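Local coordinates for protein endo-1,4-beta-xylanase (Uncultured bacterium, PDB 7AX7) that removes acetyl groups from acetylated xylan with the help of a bound cobalt ion, as the carbohydrate esterase family 4 domain of a multidomain xylanase, at residues 13-18 with 154-159. Sequence-based numbering, arbitrary orientation.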
ATOM      1  N   GLY A  13      -0.420  -8.407  -1.247  1.00  6.29           N
ATOM      2  CA  GLY A  13      -0.170  -9.088  -2.499  1.00  7.06           C
ATOM      3  C   GLY A  13       1.308  -9.336  -2.768  1.00  9.49           C
ATOM      4  O   GLY A  13       2.152  -9.244  -1.868  1.00  8.87           O
ATOM      5  N   PRO A  14       1.651  -9.680  -4.023  1.00  6.67           N
ATOM      6  CA  PRO A  14       0.677  -9.865  -5.100  1.00  7.80           C
ATOM      7  C   PRO A  14      -0.098 -11.162  -4.938  1.00 11.09           C
ATOM      8  O   PRO A  14       0.408 -12.119  -4.350  1.00  9.74           O
ATOM      9  CB  PRO A  14       1.540  -9.913  -6.376  1.00 12.23           C
ATOM     10  CG  PRO A  14       2.986  -9.646  -5.923  1.00  9.03           C
ATOM     11  CD  PRO A  14       3.015 -10.010  -4.464  1.00 11.61           C
ATOM     12  N   SER A  15      -1.328 -11.165  -5.444  1.00  8.15           N
ATOM     13  CA  SER A  15      -2.154 -12.355  -5.541  1.00 10.68           C
ATOM     14  C   SER A  15      -2.907 -12.289  -6.861  1.00 13.47           C
ATOM     15  O   SER A  15      -2.857 -11.285  -7.581  1.00  9.91           O
ATOM     16  CB  SER A  15      -3.138 -12.464  -4.370  1.00  9.88           C
ATOM     17  OG  SER A  15      -4.154 -11.479  -4.476  1.00  7.37           O
ATOM     18  N   SER A  16      -3.622 -13.370  -7.181  1.00 10.26           N
ATOM     19  CA  SER A  16      -4.434 -13.342  -8.390  1.00 16.75           C
ATOM     20  C   SER A  16      -5.500 -12.259  -8.291  1.00 13.99           C
ATOM     21  O   SER A  16      -5.887 -11.674  -9.306  1.00 14.55           O
ATOM     22  CB  SER A  16      -5.062 -14.717  -8.644  1.00 17.68           C
ATOM     23  OG  SER A  16      -6.128 -14.957  -7.745  1.00 24.86           O
ATOM     24  N   THR A  17      -5.960 -11.954  -7.075  1.00 13.17           N
ATOM     25  CA  THR A  17      -6.908 -10.863  -6.907  1.00 13.85           C
ATOM     26  C   THR A  17      -6.300  -9.542  -7.359  1.00 10.79           C
ATOM     27  O   THR A  17      -6.998  -8.688  -7.926  1.00  9.24           O
ATOM     28  CB  THR A  17      -7.365 -10.783  -5.451  1.00 12.02           C
ATOM     29  OG1 THR A  17      -7.999 -12.019  -5.082  1.00 13.37           O
ATOM     30  CG2 THR A  17      -8.336  -9.625  -5.255  1.00  8.52           C
ATOM     31  N   THR A  18      -4.996  -9.360  -7.118  1.00 10.65           N
ATOM     32  CA  THR A  18      -4.301  -8.166  -7.594  1.00  9.36           C
ATOM     33  C   THR A  18      -4.633  -7.863  -9.053  1.00  9.24           C
ATOM     34  O   THR A  18      -4.836  -6.702  -9.421  1.00  7.55           O
ATOM     35  CB  THR A  18      -2.788  -8.329  -7.438  1.00  6.33           C
ATOM     36  OG1 THR A  18      -2.456  -8.569  -6.064  1.00  8.95           O
ATOM     37  CG2 THR A  18      -2.068  -7.064  -7.932  1.00  6.74           C
ATOM     38  N   ASP A 154      -5.258  -6.508  -1.019  1.00  8.57           N
ATOM     39  CA  ASP A 154      -5.412  -7.361  -2.191  1.00  9.36           C
ATOM     40  C   ASP A 154      -4.814  -8.744  -1.946  1.00 12.56           C
ATOM     41  O   ASP A 154      -4.163  -9.325  -2.821  1.00 15.55           O
ATOM     42  CB  ASP A 154      -4.825  -6.701  -3.442  1.00  9.01           C
ATOM     43  CG  ASP A 154      -3.310  -6.500  -3.367  1.00  8.48           C
ATOM     44  OD1 ASP A 154      -2.765  -6.318  -2.260  1.00 10.53           O
ATOM     45  OD2 ASP A 154      -2.669  -6.521  -4.436  1.00  9.26           O
ATOM     46  N   PHE A 155      -5.035  -9.298  -0.751  1.00 10.41           N
ATOM     47  CA  PHE A 155      -4.736 -10.711  -0.554  1.00 13.99           C
ATOM     48  C   PHE A 155      -5.675 -11.561  -1.414  1.00 11.20           C
ATOM     49  O   PHE A 155      -6.735 -11.106  -1.858  1.00  9.58           O
ATOM     50  CB  PHE A 155      -4.845 -11.100   0.928  1.00 10.05           C
ATOM     51  CG  PHE A 155      -6.196 -10.838   1.543  1.00 10.16           C
ATOM     52  CD1 PHE A 155      -7.268 -11.678   1.289  1.00 10.75           C
ATOM     53  CD2 PHE A 155      -6.383  -9.767   2.395  1.00 10.20           C
ATOM     54  CE1 PHE A 155      -8.518 -11.442   1.864  1.00 12.08           C
ATOM     55  CE2 PHE A 155      -7.623  -9.520   2.972  1.00 13.44           C
ATOM     56  CZ  PHE A 155      -8.690 -10.367   2.708  1.00 15.33           C
ATOM     57  N   GLN A 156      -5.262 -12.801  -1.670  1.00  9.66           N
ATOM     58  CA  GLN A 156      -6.049 -13.686  -2.519  1.00 14.35           C
ATOM     59  C   GLN A 156      -7.471 -13.824  -1.989  1.00 11.53           C
ATOM     60  O   GLN A 156      -7.679 -14.088  -0.808  1.00 12.61           O
ATOM     61  CB  GLN A 156      -5.393 -15.069  -2.611  1.00 13.22           C
ATOM     62  CG  GLN A 156      -6.202 -16.064  -3.436  1.00  9.90           C
ATOM     63  CD  GLN A 156      -6.482 -15.555  -4.850  1.00 20.27           C
ATOM     64  OE1 GLN A 156      -5.639 -14.897  -5.454  1.00 27.06           O
ATOM     65  NE2 GLN A 156      -7.674 -15.844  -5.371  1.00 22.15           N
ATOM     66  N   GLY A 157      -8.451 -13.649  -2.873  1.00 12.22           N
ATOM     67  CA  GLY A 157      -9.834 -13.876  -2.512  1.00 12.29           C
ATOM     68  C   GLY A 157     -10.600 -12.666  -2.018  1.00 16.30           C
ATOM     69  O   GLY A 157     -11.803 -12.787  -1.746  1.00 10.42           O
ATOM     70  N   ASN A 158      -9.960 -11.501  -1.900  1.00 11.31           N
ATOM     71  CA  ASN A 158     -10.638 -10.312  -1.368  1.00 13.36           C
ATOM     72  C   ASN A 158     -11.499  -9.641  -2.448  1.00 15.29           C
ATOM     73  O   ASN A 158     -11.369  -8.455  -2.776  1.00  9.89           O
ATOM     74  CB  ASN A 158      -9.628  -9.340  -0.770  1.00  9.44           C
ATOM     75  CG  ASN A 158     -10.278  -8.380   0.195  1.00 11.69           C
ATOM     76  OD1 ASN A 158     -11.348  -8.676   0.727  1.00 14.47           O
ATOM     77  ND2 ASN A 158      -9.644  -7.231   0.436  1.00  8.99           N
ATOM     78  N   SER A 159     -12.428 -10.432  -2.984  1.00 10.94           N
ATOM     79  CA  SER A 159     -13.242  -9.964  -4.095  1.00 11.95           C
ATOM     80  C   SER A 159     -14.220  -8.867  -3.691  1.00 13.71           C
ATOM     81  O   SER A 159     -14.659  -8.106  -4.555  1.00 11.82           O
ATOM     82  CB  SER A 159     -13.997 -11.137  -4.720  1.00 13.08           C
ATOM     83  OG  SER A 159     -14.758 -11.805  -3.745  1.00 14.21           O
TER
HETATM   84  O   HOH W   1      -0.240  -5.643  -2.102  1.00  7.66           O
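Gly13 and Asp154 meet partly through a water molecule, which accepts from Gly13 N at 2.9 Å and donates to Asp154 OD1. Ser15 is the N-cap of the following helix and shows how one hydroxyl can serve two segments: its OG donates to Asp154 O over 2.7 Å, tilted 33° from the carbonyl plane, while receiving weak capping bonds from the N atoms of Thr17 and Thr18. With chi1 at 71°, OG lies between the backbone N and the carbonyl carbon, placed for both tasks. Beyond it, Gln156, its chain bent at chi2, brings OE1 to the start of the helix beside Ser16, where the very short approach to Ser16 OG is doubtful and where OE1 takes a weak bond from Thr17 N. Thr17 OG1, anti to the carbonyl carbon, accepts from Gly157 N at 2.8 Å and so grips the type II turn of Phe155 to Asn158. Thr18 completes the capping box, as Ser15 N donates nearly straight (169°) to its OG1; the same hydroxyl donates a hydrogen bond to Asp154 OD2 at 2.6 Å, meeting it from above the carboxylate plane. In the NodB-homology fold, this contact joins the loop after strand 4-11 and the first turn of helix 16-28 to the loop between the neighbouring parallel strand 148-153 and helix 159-174; Phe155 touches the cobalt ligand Asp12, and helix 46-54 packs against Pro14 and Thr18.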